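Pilin (Clostridioides difficile, PDB 6T8S) is the major type IV pilin PilA1, the subunit that probably polymerises into the type IV pili on the bacterial surface. Local coordinates at residues A14-A17 against S18-D22; S25-S28 against A29-Y33; S51-E54 against T55-S59; V90-T93 against E94-A98. All blocks are in the same frame, centred on the assembly; numbering follows the deposited sequence.

Contact 1: A14-A17 against S18-D22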
ATOM      1  N   ALA A  14      13.765  -7.825  -4.925  1.00 22.39           N
ATOM      2  CA  ALA A  14      13.812  -6.476  -5.539  1.00 22.60           C
ATOM      3  C   ALA A  14      12.387  -5.975  -5.821  1.00 21.54           C
ATOM      4  O   ALA A  14      12.126  -4.781  -5.640  1.00 21.19           O
ATOM      5  CB  ALA A  14      14.675  -6.500  -6.782  1.00 22.95           C
ATOM      6  N   LYS A  15      11.447  -6.857  -6.182  1.00 22.10           N
ATOM      7  CA  LYS A  15      10.027  -6.434  -6.376  1.00 21.80           C
ATOM      8  C   LYS A  15       9.468  -5.883  -5.056  1.00 20.83           C
ATOM      9  O   LYS A  15       8.765  -4.853  -5.072  1.00 19.44           O
ATOM     10  CB  LYS A  15       9.192  -7.616  -6.863  1.00 24.25           C
ATOM     11  CG  LYS A  15       9.486  -8.022  -8.293  1.00 27.77           C
ATOM     12  CD  LYS A  15       8.670  -9.194  -8.756  1.00 31.04           C
ATOM     13  CE  LYS A  15       8.699  -9.338 -10.260  1.00 35.25           C
ATOM     14  NZ  LYS A  15       8.102 -10.624 -10.672  1.00 39.66           N
ATOM     15  N   VAL A  16       9.749  -6.566  -3.950  1.00 20.78           N
ATOM     16  CA  VAL A  16       9.358  -6.097  -2.587  1.00 19.24           C
ATOM     17  C   VAL A  16      10.012  -4.732  -2.324  1.00 19.29           C
ATOM     18  O   VAL A  16       9.315  -3.817  -1.855  1.00 18.45           O
ATOM     19  CB  VAL A  16       9.713  -7.156  -1.526  1.00 21.73           C
ATOM     20  CG1 VAL A  16       9.771  -6.584  -0.123  1.00 22.81           C
ATOM     21  CG2 VAL A  16       8.733  -8.320  -1.597  1.00 22.55           C
ATOM     22  N   ALA A  17      11.305  -4.572  -2.618  1.00 19.00           N
ATOM     23  CA  ALA A  17      12.011  -3.291  -2.370  1.00 18.75           C
ATOM     24  C   ALA A  17      11.343  -2.177  -3.184  1.00 17.96           C
ATOM     25  O   ALA A  17      11.223  -1.053  -2.681  1.00 18.48           O
ATOM     26  CB  ALA A  17      13.479  -3.417  -2.694  1.00 18.56           C
ATOM     27  N   SER A  18      10.925  -2.456  -4.423  1.00 18.39           N
ATOM     28  CA  SER A  18      10.223  -1.491  -5.303  1.00 19.48           C
ATOM     29  C   SER A  18       8.922  -0.993  -4.658  1.00 19.36           C
ATOM     30  O   SER A  18       8.657   0.218  -4.680  1.00 18.96           O
ATOM     31  CB  SER A  18      10.000  -2.088  -6.661  1.00 20.90           C
ATOM     32  OG  SER A  18       9.439  -1.131  -7.525  1.00 23.19           O
ATOM     33  N   VAL A  19       8.145  -1.883  -4.055  1.00 19.73           N
ATOM     34  CA  VAL A  19       6.914  -1.490  -3.321  1.00 19.08           C
ATOM     35  C   VAL A  19       7.291  -0.608  -2.125  1.00 18.94           C
ATOM     36  O   VAL A  19       6.623   0.417  -1.891  1.00 19.48           O
ATOM     37  CB  VAL A  19       6.108  -2.728  -2.897  1.00 20.75           C
ATOM     38  CG1 VAL A  19       4.941  -2.339  -2.001  1.00 21.74           C
ATOM     39  CG2 VAL A  19       5.644  -3.497  -4.126  1.00 21.71           C
ATOM     40  N   GLU A  20       8.347  -0.958  -1.401  1.00 18.17           N
ATOM     41  CA  GLU A  20       8.826  -0.153  -0.245  1.00 19.07           C
ATOM     42  C   GLU A  20       9.179   1.264  -0.713  1.00 19.51           C
ATOM     43  O   GLU A  20       8.853   2.222   0.008  1.00 19.99           O
ATOM     44  CB  GLU A  20      10.054  -0.800   0.388  1.00 19.57           C
ATOM     45  CG  GLU A  20       9.784  -2.133   1.034  1.00 19.75           C
ATOM     46  CD  GLU A  20      11.031  -2.831   1.530  1.00 20.19           C
ATOM     47  OE1 GLU A  20      12.110  -2.194   1.561  1.00 19.85           O
ATOM     48  OE2 GLU A  20      10.914  -4.004   1.928  1.00 20.18           O
ATOM     49  N   SER A  21       9.849   1.403  -1.860  1.00 19.59           N
ATOM     50  CA  SER A  21      10.242   2.732  -2.414  1.00 19.49           C
ATOM     51  C   SER A  21       8.986   3.536  -2.784  1.00 19.42           C
ATOM     52  O   SER A  21       8.885   4.735  -2.443  1.00 19.85           O
ATOM     53  CB  SER A  21      11.175   2.590  -3.586  1.00 20.10           C
ATOM     54  OG  SER A  21      11.562   3.866  -4.085  1.00 20.37           O
ATOM     55  N   ASP A  22       8.029   2.895  -3.452  1.00 19.45           N
ATOM     56  CA  ASP A  22       6.722   3.524  -3.776  1.00 19.63           C
ATOM     57  C   ASP A  22       6.031   3.953  -2.481  1.00 19.25           C
ATOM     58  O   ASP A  22       5.528   5.081  -2.438  1.00 20.05           O
ATOM     59  CB  ASP A  22       5.852   2.582  -4.613  1.00 19.48           C
ATOM     60  CG  ASP A  22       6.357   2.345  -6.023  1.00 22.09           C
ATOM     61  OD1 ASP A  22       7.254   3.109  -6.480  1.00 20.45           O
ATOM     62  OD2 ASP A  22       5.840   1.399  -6.670  1.00 20.64           O
TER

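Contact 2: S25-S28 against A29-Y33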
ATOM      1  N   SER A  25       7.694   7.176  -0.996  1.00 21.93           N
ATOM      2  CA  SER A  25       7.387   8.348  -1.853  1.00 21.86           C
ATOM      3  C   SER A  25       5.931   8.784  -1.641  1.00 21.76           C
ATOM      4  O   SER A  25       5.674   9.981  -1.503  1.00 21.79           O
ATOM      5  CB  SER A  25       7.687   8.052  -3.298  1.00 22.38           C
ATOM      6  OG  SER A  25       9.090   7.921  -3.516  1.00 22.85           O
ATOM      7  N   VAL A  26       4.999   7.838  -1.646  1.00 20.57           N
ATOM      8  CA  VAL A  26       3.550   8.146  -1.484  1.00 20.23           C
ATOM      9  C   VAL A  26       3.319   8.676  -0.064  1.00 20.92           C
ATOM     10  O   VAL A  26       2.515   9.617   0.090  1.00 20.99           O
ATOM     11  CB  VAL A  26       2.674   6.917  -1.788  1.00 20.39           C
ATOM     12  CG1 VAL A  26       1.223   7.162  -1.407  1.00 20.82           C
ATOM     13  CG2 VAL A  26       2.788   6.518  -3.244  1.00 20.84           C
ATOM     14  N   LYS A  27       3.966   8.083   0.940  1.00 20.40           N
ATOM     15  CA  LYS A  27       3.777   8.494   2.353  1.00 22.54           C
ATOM     16  C   LYS A  27       4.188   9.967   2.511  1.00 22.80           C
ATOM     17  O   LYS A  27       3.463  10.709   3.196  1.00 21.74           O
ATOM     18  CB  LYS A  27       4.555   7.596   3.315  1.00 23.05           C
ATOM     19  CG  LYS A  27       4.390   7.973   4.778  1.00 24.89           C
ATOM     20  CD  LYS A  27       4.872   6.936   5.748  1.00 28.53           C
ATOM     21  CE  LYS A  27       4.820   7.440   7.173  1.00 31.96           C
ATOM     22  NZ  LYS A  27       5.614   6.574   8.065  1.00 35.53           N
ATOM     23  N   SER A  28       5.328  10.369   1.951  1.00 24.39           N
ATOM     24  CA  SER A  28       5.848  11.758   2.068  1.00 26.32           C
ATOM     25  C   SER A  28       4.865  12.741   1.414  1.00 25.28           C
ATOM     26  O   SER A  28       4.514  13.786   2.042  1.00 23.10           O
ATOM     27  CB  SER A  28       7.233  11.868   1.471  1.00 29.47           C
ATOM     28  OG  SER A  28       7.813  13.111   1.830  1.00 37.19           O
ATOM     29  N   ALA A  29       4.391  12.412   0.212  1.00 23.87           N
ATOM     30  CA  ALA A  29       3.416  13.228  -0.545  1.00 23.09           C
ATOM     31  C   ALA A  29       2.105  13.314   0.245  1.00 22.19           C
ATOM     32  O   ALA A  29       1.504  14.424   0.289  1.00 22.69           O
ATOM     33  CB  ALA A  29       3.204  12.655  -1.926  1.00 22.76           C
ATOM     34  N   ALA A  30       1.641  12.200   0.819  1.00 22.24           N
ATOM     35  CA  ALA A  30       0.354  12.159   1.555  1.00 22.09           C
ATOM     36  C   ALA A  30       0.445  13.065   2.789  1.00 22.13           C
ATOM     37  O   ALA A  30      -0.533  13.756   3.101  1.00 22.20           O
ATOM     38  CB  ALA A  30       0.000  10.753   1.948  1.00 21.73           C
ATOM     39  N   LEU A  31       1.569  13.020   3.499  1.00 22.60           N
ATOM     40  CA  LEU A  31       1.751  13.843   4.725  1.00 24.83           C
ATOM     41  C   LEU A  31       1.700  15.333   4.363  1.00 24.58           C
ATOM     42  O   LEU A  31       1.099  16.111   5.143  1.00 25.05           O
ATOM     43  CB  LEU A  31       3.051  13.440   5.419  1.00 25.22           C
ATOM     44  CG  LEU A  31       2.954  12.158   6.241  1.00 27.83           C
ATOM     45  CD1 LEU A  31       4.334  11.613   6.547  1.00 29.86           C
ATOM     46  CD2 LEU A  31       2.159  12.388   7.524  1.00 30.01           C
ATOM     47  N   SER A  32       2.317  15.718   3.238  0.60 24.75           N
ATOM     48  CA  SER A  32       2.290  17.097   2.673  0.60 24.74           C
ATOM     49  C   SER A  32       0.840  17.532   2.427  0.60 25.59           C
ATOM     50  O   SER A  32       0.417  18.582   2.966  0.60 26.36           O
ATOM     51  CB  SER A  32       3.080  17.201   1.395  0.60 25.02           C
ATOM     52  OG  SER A  32       4.473  17.185   1.633  0.60 23.49           O
ATOM     53  N   TYR A  33       0.112  16.754   1.627  1.00 24.82           N
ATOM     54  CA  TYR A  33      -1.317  17.009   1.307  1.00 24.75           C
ATOM     55  C   TYR A  33      -2.080  17.196   2.622  1.00 23.75           C
ATOM     56  O   TYR A  33      -2.851  18.160   2.736  1.00 26.09           O
ATOM     57  CB  TYR A  33      -1.868  15.872   0.444  1.00 25.07           C
ATOM     58  CG  TYR A  33      -3.321  15.985   0.040  1.00 24.11           C
ATOM     59  CD1 TYR A  33      -4.339  15.855   0.974  1.00 26.11           C
ATOM     60  CD2 TYR A  33      -3.682  16.156  -1.283  1.00 23.85           C
ATOM     61  CE1 TYR A  33      -5.674  15.926   0.603  1.00 24.64           C
ATOM     62  CE2 TYR A  33      -5.014  16.220  -1.671  1.00 25.83           C
ATOM     63  CZ  TYR A  33      -6.013  16.097  -0.723  1.00 26.42           C
ATOM     64  OH  TYR A  33      -7.335  16.168  -1.073  1.00 26.29           O
TER
HETATM   65  O   HOH W   1       5.972  15.769  -0.315  1.00 33.59           O

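Contact 3: S51-E54 against T55-S59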
ATOM      1  N   SER A  51      -3.855  10.001  -8.452  1.00 25.59           N
ATOM      2  CA  SER A  51      -3.906  11.359  -9.058  1.00 26.82           C
ATOM      3  C   SER A  51      -4.293  12.422  -8.010  1.00 25.94           C
ATOM      4  O   SER A  51      -3.936  13.614  -8.228  1.00 23.27           O
ATOM      5  CB  SER A  51      -4.803  11.377 -10.283  1.00 29.44           C
ATOM      6  OG  SER A  51      -6.147  11.257  -9.874  1.00 34.63           O
ATOM      7  N   VAL A  52      -4.945  12.045  -6.897  1.00 24.05           N
ATOM      8  CA  VAL A  52      -5.236  12.975  -5.761  1.00 24.95           C
ATOM      9  C   VAL A  52      -3.924  13.630  -5.277  1.00 22.96           C
ATOM     10  O   VAL A  52      -3.969  14.804  -4.835  1.00 23.44           O
ATOM     11  CB  VAL A  52      -5.982  12.265  -4.612  1.00 26.20           C
ATOM     12  CG1 VAL A  52      -5.134  11.196  -3.944  1.00 25.63           C
ATOM     13  CG2 VAL A  52      -6.510  13.244  -3.572  1.00 26.55           C
ATOM     14  N   LEU A  53      -2.786  12.939  -5.390  1.00 21.98           N
ATOM     15  CA  LEU A  53      -1.460  13.467  -4.934  1.00 23.18           C
ATOM     16  C   LEU A  53      -0.664  14.117  -6.074  1.00 22.44           C
ATOM     17  O   LEU A  53       0.530  14.423  -5.842  1.00 22.63           O
ATOM     18  CB  LEU A  53      -0.650  12.319  -4.327  1.00 22.34           C
ATOM     19  CG  LEU A  53      -1.212  11.660  -3.072  1.00 23.92           C
ATOM     20  CD1 LEU A  53      -0.273  10.562  -2.607  1.00 24.09           C
ATOM     21  CD2 LEU A  53      -1.426  12.663  -1.951  1.00 25.65           C
ATOM     22  N   GLU A  54      -1.255  14.382  -7.246  1.00 22.54           N
ATOM     23  CA  GLU A  54      -0.467  14.709  -8.468  1.00 24.63           C
ATOM     24  C   GLU A  54       0.334  16.013  -8.306  1.00 23.42           C
ATOM     25  O   GLU A  54       1.408  16.117  -8.926  1.00 23.79           O
ATOM     26  CB  GLU A  54      -1.364  14.855  -9.694  1.00 28.68           C
ATOM     27  CG  GLU A  54      -0.580  14.929 -10.990  1.00 34.63           C
ATOM     28  CD  GLU A  54      -1.390  14.529 -12.208  1.00 40.02           C
ATOM     29  OE1 GLU A  54      -2.632  14.690 -12.162  1.00 42.83           O
ATOM     30  OE2 GLU A  54      -0.780  14.060 -13.187  1.00 42.44           O
ATOM     31  N   THR A  55      -0.181  16.997  -7.563  1.00 22.40           N
ATOM     32  CA  THR A  55       0.545  18.289  -7.367  1.00 23.31           C
ATOM     33  C   THR A  55       1.867  18.005  -6.638  1.00 22.76           C
ATOM     34  O   THR A  55       2.854  18.749  -6.882  1.00 21.87           O
ATOM     35  CB  THR A  55      -0.329  19.322  -6.642  1.00 27.11           C
ATOM     36  OG1 THR A  55      -1.532  19.455  -7.395  1.00 28.30           O
ATOM     37  CG2 THR A  55       0.334  20.677  -6.513  1.00 27.21           C
ATOM     38  N   TYR A  56       1.926  16.956  -5.805  1.00 21.36           N
ATOM     39  CA  TYR A  56       3.037  16.706  -4.846  1.00 21.81           C
ATOM     40  C   TYR A  56       4.073  15.711  -5.393  1.00 23.91           C
ATOM     41  O   TYR A  56       5.127  15.562  -4.754  1.00 23.85           O
ATOM     42  CB  TYR A  56       2.494  16.196  -3.510  1.00 22.72           C
ATOM     43  CG  TYR A  56       1.646  17.197  -2.767  1.00 23.56           C
ATOM     44  CD1 TYR A  56       2.218  18.105  -1.891  1.00 25.16           C
ATOM     45  CD2 TYR A  56       0.271  17.267  -2.960  1.00 24.17           C
ATOM     46  CE1 TYR A  56       1.452  19.030  -1.196  1.00 25.47           C
ATOM     47  CE2 TYR A  56      -0.504  18.195  -2.282  1.00 24.50           C
ATOM     48  CZ  TYR A  56       0.085  19.079  -1.390  1.00 23.93           C
ATOM     49  OH  TYR A  56      -0.663  20.015  -0.725  1.00 24.08           O
ATOM     50  N   MET A  57       3.788  15.031  -6.510  1.00 22.53           N
ATOM     51  CA  MET A  57       4.648  13.938  -7.028  1.00 22.83           C
ATOM     52  C   MET A  57       5.014  14.245  -8.479  1.00 24.09           C
ATOM     53  O   MET A  57       4.113  14.472  -9.301  1.00 25.75           O
ATOM     54  CB  MET A  57       3.955  12.575  -6.920  1.00 23.18           C
ATOM     55  CG  MET A  57       3.502  12.267  -5.503  1.00 22.38           C
ATOM     56  SD  MET A  57       3.040  10.529  -5.248  1.00 23.79           S
ATOM     57  CE  MET A  57       4.656   9.772  -5.105  1.00 25.37           C
ATOM     58  N   GLU A  58       6.303  14.241  -8.790  1.00 24.73           N
ATOM     59  CA  GLU A  58       6.776  14.512 -10.169  1.00 26.23           C
ATOM     60  C   GLU A  58       6.307  13.374 -11.071  1.00 29.89           C
ATOM     61  O   GLU A  58       5.933  13.650 -12.221  1.00 31.66           O
ATOM     62  CB  GLU A  58       8.292  14.650 -10.201  1.00 28.13           C
ATOM     63  CG  GLU A  58       8.779  15.873  -9.452  1.00 28.29           C
ATOM     64  CD  GLU A  58      10.243  16.194  -9.692  1.00 28.26           C
ATOM     65  OE1 GLU A  58      11.106  15.501  -9.139  1.00 29.82           O
ATOM     66  OE2 GLU A  58      10.503  17.149 -10.432  1.00 30.58           O
ATOM     67  N   SER A  59       6.313  12.150 -10.551  1.00 29.94           N
ATOM     68  CA  SER A  59       5.829  10.953 -11.279  1.00 32.42           C
ATOM     69  C   SER A  59       4.979  10.090 -10.344  1.00 29.49           C
ATOM     70  O   SER A  59       5.494   9.682  -9.299  1.00 30.19           O
ATOM     71  CB  SER A  59       6.990  10.194 -11.852  1.00 35.80           C
ATOM     72  OG  SER A  59       6.538   9.335 -12.887  1.00 43.62           O
TER
HETATM   73  O   HOH W   2      -2.470  16.980  -5.361  1.00 27.69           O

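Contact 4: V90-T93 against E94-A98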
ATOM      1  N   VAL A  90      -1.928  -8.665  -5.335  1.00 22.18           N
ATOM      2  CA  VAL A  90      -0.463  -8.897  -5.191  1.00 21.20           C
ATOM      3  C   VAL A  90      -0.202 -10.399  -5.155  1.00 21.80           C
ATOM      4  O   VAL A  90      -1.114 -11.179  -4.784  1.00 21.31           O
ATOM      5  CB  VAL A  90       0.110  -8.207  -3.944  1.00 20.14           C
ATOM      6  CG1 VAL A  90      -0.309  -6.752  -3.867  1.00 19.69           C
ATOM      7  CG2 VAL A  90      -0.223  -8.944  -2.663  1.00 21.61           C
ATOM      8  N   THR A  91       1.028 -10.784  -5.485  1.00 20.65           N
ATOM      9  CA  THR A  91       1.543 -12.142  -5.227  1.00 21.85           C
ATOM     10  C   THR A  91       2.797 -12.021  -4.353  1.00 21.57           C
ATOM     11  O   THR A  91       3.697 -11.247  -4.719  1.00 20.54           O
ATOM     12  CB  THR A  91       1.750 -12.895  -6.546  1.00 24.03           C
ATOM     13  OG1 THR A  91       0.463 -13.002  -7.158  1.00 25.87           O
ATOM     14  CG2 THR A  91       2.335 -14.274  -6.343  1.00 25.35           C
ATOM     15  N   LEU A  92       2.822 -12.759  -3.245  1.00 22.29           N
ATOM     16  CA  LEU A  92       3.951 -12.800  -2.280  1.00 21.61           C
ATOM     17  C   LEU A  92       4.260 -14.249  -1.915  1.00 23.32           C
ATOM     18  O   LEU A  92       3.352 -14.972  -1.442  1.00 22.81           O
ATOM     19  CB  LEU A  92       3.598 -11.991  -1.025  1.00 21.33           C
ATOM     20  CG  LEU A  92       3.410 -10.488  -1.237  1.00 21.43           C
ATOM     21  CD1 LEU A  92       2.818  -9.833   0.005  1.00 22.26           C
ATOM     22  CD2 LEU A  92       4.734  -9.831  -1.614  1.00 22.10           C
ATOM     23  N   THR A  93       5.513 -14.648  -2.098  1.00 22.49           N
ATOM     24  CA  THR A  93       6.102 -15.819  -1.406  1.00 23.34           C
ATOM     25  C   THR A  93       6.262 -15.495   0.085  1.00 23.84           C
ATOM     26  O   THR A  93       6.179 -14.302   0.461  1.00 21.47           O
ATOM     27  CB  THR A  93       7.435 -16.196  -2.053  1.00 23.62           C
ATOM     28  OG1 THR A  93       8.352 -15.148  -1.722  1.00 23.31           O
ATOM     29  CG2 THR A  93       7.320 -16.386  -3.551  1.00 24.79           C
ATOM     30  N   GLU A  94       6.517 -16.510   0.910  1.00 23.73           N
ATOM     31  CA  GLU A  94       6.825 -16.323   2.347  1.00 26.03           C
ATOM     32  C   GLU A  94       8.070 -15.439   2.484  1.00 25.08           C
ATOM     33  O   GLU A  94       8.057 -14.526   3.337  1.00 24.37           O
ATOM     34  CB  GLU A  94       7.036 -17.674   3.029  1.00 30.05           C
ATOM     35  CG  GLU A  94       5.768 -18.504   3.097  1.00 33.55           C
ATOM     36  CD  GLU A  94       5.875 -19.769   3.935  1.00 38.93           C
ATOM     37  OE1 GLU A  94       6.754 -19.829   4.825  1.00 41.21           O
ATOM     38  OE2 GLU A  94       5.076 -20.689   3.690  1.00 46.26           O
ATOM     39  N   ALA A  95       9.093 -15.666   1.654  1.00 24.48           N
ATOM     40  CA  ALA A  95      10.354 -14.887   1.697  1.00 23.79           C
ATOM     41  C   ALA A  95      10.060 -13.411   1.376  1.00 22.21           C
ATOM     42  O   ALA A  95      10.671 -12.529   2.023  1.00 22.57           O
ATOM     43  CB  ALA A  95      11.384 -15.474   0.764  1.00 25.33           C
ATOM     44  N   GLN A  96       9.147 -13.131   0.440  1.00 21.56           N
ATOM     45  CA  GLN A  96       8.757 -11.733   0.102  1.00 20.54           C
ATOM     46  C   GLN A  96       8.013 -11.094   1.283  1.00 20.63           C
ATOM     47  O   GLN A  96       8.331  -9.927   1.645  1.00 20.32           O
ATOM     48  CB  GLN A  96       7.909 -11.689  -1.164  1.00 20.48           C
ATOM     49  CG  GLN A  96       8.698 -11.922  -2.449  1.00 20.67           C
ATOM     50  CD  GLN A  96       7.794 -11.893  -3.653  1.00 21.18           C
ATOM     51  OE1 GLN A  96       6.849 -12.678  -3.764  1.00 22.26           O
ATOM     52  NE2 GLN A  96       8.065 -10.980  -4.571  1.00 19.89           N
ATOM     53  N   SER A  97       7.070 -11.816   1.890  1.00 19.65           N
ATOM     54  CA  SER A  97       6.316 -11.328   3.072  1.00 20.34           C
ATOM     55  C   SER A  97       7.290 -10.991   4.203  1.00 20.25           C
ATOM     56  O   SER A  97       7.141  -9.908   4.837  1.00 20.95           O
ATOM     57  CB  SER A  97       5.274 -12.337   3.504  1.00 19.52           C
ATOM     58  OG  SER A  97       4.292 -12.457   2.501  1.00 20.45           O
ATOM     59  N   ALA A  98       8.248 -11.886   4.453  1.00 20.60           N
ATOM     60  CA  ALA A  98       9.272 -11.748   5.510  1.00 21.91           C
ATOM     61  C   ALA A  98      10.074 -10.461   5.288  1.00 19.98           C
ATOM     62  O   ALA A  98      10.279  -9.701   6.264  1.00 20.35           O
ATOM     63  CB  ALA A  98      10.158 -12.969   5.530  1.00 24.09           C
TER
HETATM   64  O   HOH W   3       5.740 -10.637  -6.490  1.00 21.78           O

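Contact 1: A14-A17 against S18-D22
Val-16 and Glu-20, one turn apart on the long N-terminal helix 9-37 of the pilin fold, meet through their side chains: CG1 of Val-16 lies 3.5 Å from OE2 of Glu-20. Beneath them runs the alpha-helical i to i+4 bonding. Ser-18 N donates to Ala-14 O at 2.9 Å, Val-19 N to Lys-15 O, Glu-20 N to Val-16 O and Ser-21 N to Ala-17 O, so that all four carbonyls of 14-17 are used.

The packed side of the helix belongs to Val-16 and Val-19, both buried. Val-16 rests on Gln-96, Lys-99 and Leu-100 of helix 94-104, whereas Val-19 is covered by Ala-64 and Ile-66 of a loop; compact branched residues suit such a helix face. CG2 of Val-19 lies 3.5 Å from Lys-15 O, which already accepts from Val-19 N.

The open side is made of small residues: Ala-14 and Ser-21 are exposed, and Ala-17, partly exposed, adds just a methyl. Ser-18, also partly exposed, is tied to a neighbouring loop by a weak hydrogen bond to Asp-65. Glu-20 stands at the boundary, its carboxylate near the like-charged Asp-103, which may raise its proton affinity. With CG beside the backbone N (chi1 -66°), its chain runs back along the preceding turn, and CG comes 3.4 Å from Val-16 O.

Contact 2: S25-S28 against A29-Y33
Lys-27 and Leu-31 stand side by side on the long N-terminal alpha-helix of the pilin fold, one turn apart and pointing the same way. Their contact is apolar: CG of Lys-27 is 4.0 Å from CD1 of Leu-31. The lysine's CG stands opposite the backbone N (chi1 -180°) and its chain continues extended, so the aliphatic part serves the leucine while the ammonium is carried outward. Both residues also touch strand 128-138, Lys-27 at Leu-137 and Leu-31 at Ile-138.

Backbone hydrogen bonds form the second group. Ala-30 N to Val-26 O is the shortest at 2.8 Å; Ala-29 N to Ser-25 O, Leu-31 N to Lys-27 O and Ser-32 N to Ser-28 O complete the turn.

On the polar face, Ser-25 and Ser-28 are exposed, and small hydroxyl side chains suit that surface. A water there donates a weak hydrogen bond to Ser-28 O; its link to Ser-32 OG is doubtful, since it holds for one of two modelled conformers.

Close packing against the rest of the fold falls to Val-26, Ala-29 and Ala-30, all buried. Alanine lets neighbouring elements come near the helix: Ala-29 meets Met-57 of a loop, and Ala-30 meets Ile-138 of the sheet. Within the helix itself, Ala-30 CB sits 3.3 Å from Val-26 O.

Contact 3: S51-E54 against T55-S59
Leu-53 and Met-57 meet through an apolar approach, CB of the leucine lying 4.2 Å from SD of the methionine. The methionine chain leaves with CG beside its backbone N (chi1 -55°), which carries CG to 3.7 Å from Leu-53 O before the chain bends at its last torsion. That same carbonyl oxygen accepts the backbone hydrogen bond of the turn, from Tyr-56 N at 2.9 Å. The donor stands above the carbonyl plane, 41° out of it, as the tight i to i+3 reach imposes. Leu-53 O also lies at the edge of the Tyr-56 ring, near its plane, with CD2 4.1 Å away.

A water continues the bonding: it donates to Val-52 O at 2.7 Å and accepts from Thr-55 N at 3.2 Å, bridging a carbonyl and an N-H three residues apart.

Farther out, the helix 9-37 positions the aromatic group. Tyr-56 lies against Ser-32 and Tyr-33 and its hydroxyl bonds Asp-36, a polar end suited to a partly exposed place. Leu-53, the buried residue here, reaches inward to Pro-41 and Leu-72 of strand 70-75, as befits a branched apolar side chain. Glu-54 and Thr-55, both exposed, keep their polar groups on the surface. This is a compact i to i+3 turn in the connection between the N-terminal helix and the sheet of a pilin fold.

Contact 4: V90-T93 against E94-A98
Thr-93 and Gln-96 exchange hydrogen bonds where strand 90-92 turns into helix 94-104. Gln-96 N donates to Thr-93 OG1 at 3.1 Å, and Thr-93 N donates to Gln-96 OE1 at 2.9 Å, in the plane of the amide carbonyl and on one of its lone pairs. The threonine hydroxyl can reach the helix end because OG1 sits between backbone N and carbonyl carbon (chi1 70°). A glutamine suits the partner position: its extended chain spans the turn and brings the amide oxygen back to the strand.

The other end of that amide is equally occupied. NE2 donates to Asn-12 O of helix 9-37 and also to a water at 3.0 Å, and this water in turn donates to Thr-91 O at 2.8 Å. Three bonds thus fix the rotation of a buried amide and tie strand and both helices together. Thr-93 O accepts the first i to i+4 bond of the helix, from Ser-97 N at 3.0 Å. The hydroxyl of buried Ser-97 is satisfied by Thr-126 O, and Thr-91 OG1 makes a weak hydrogen bond with Asn-130 N.

Apolar packing joins CD2 of Leu-92 to CB of Gln-96 at 3.7 Å. The leucine's CB makes a van der Waals contact with OG of Ser-97 at 3.6 Å, and the residue is buried on Val-128 and Leu-133 of the sheet. With strand and helix axes at 100°, the chain changes direction sharply, and the exchange of bonds at Thr-93, the N-cap, is the classical capping box.

Along the chain the four contacts follow in series. Contacts 1 and 2 share helix 9-37, their centres about 17 Å apart, so they sample successive parts of one rod. Contact 3 lies in the loop between that helix and strand 70-75; its centre is about 9 Å from that of contact 2, and the two touch where Met-57 and Tyr-56 meet Ala-29, Ser-32 and Tyr-33. Contact 4, where strand 90-92 enters helix 94-104, meets contact 1 instead, through Val-16 against Gln-96 and Leu-92. Contacts 3 and 4, about 28 Å apart between centres, lie on opposite sides of the chain's centre. The long helix therefore joins both ends of this pilin domain.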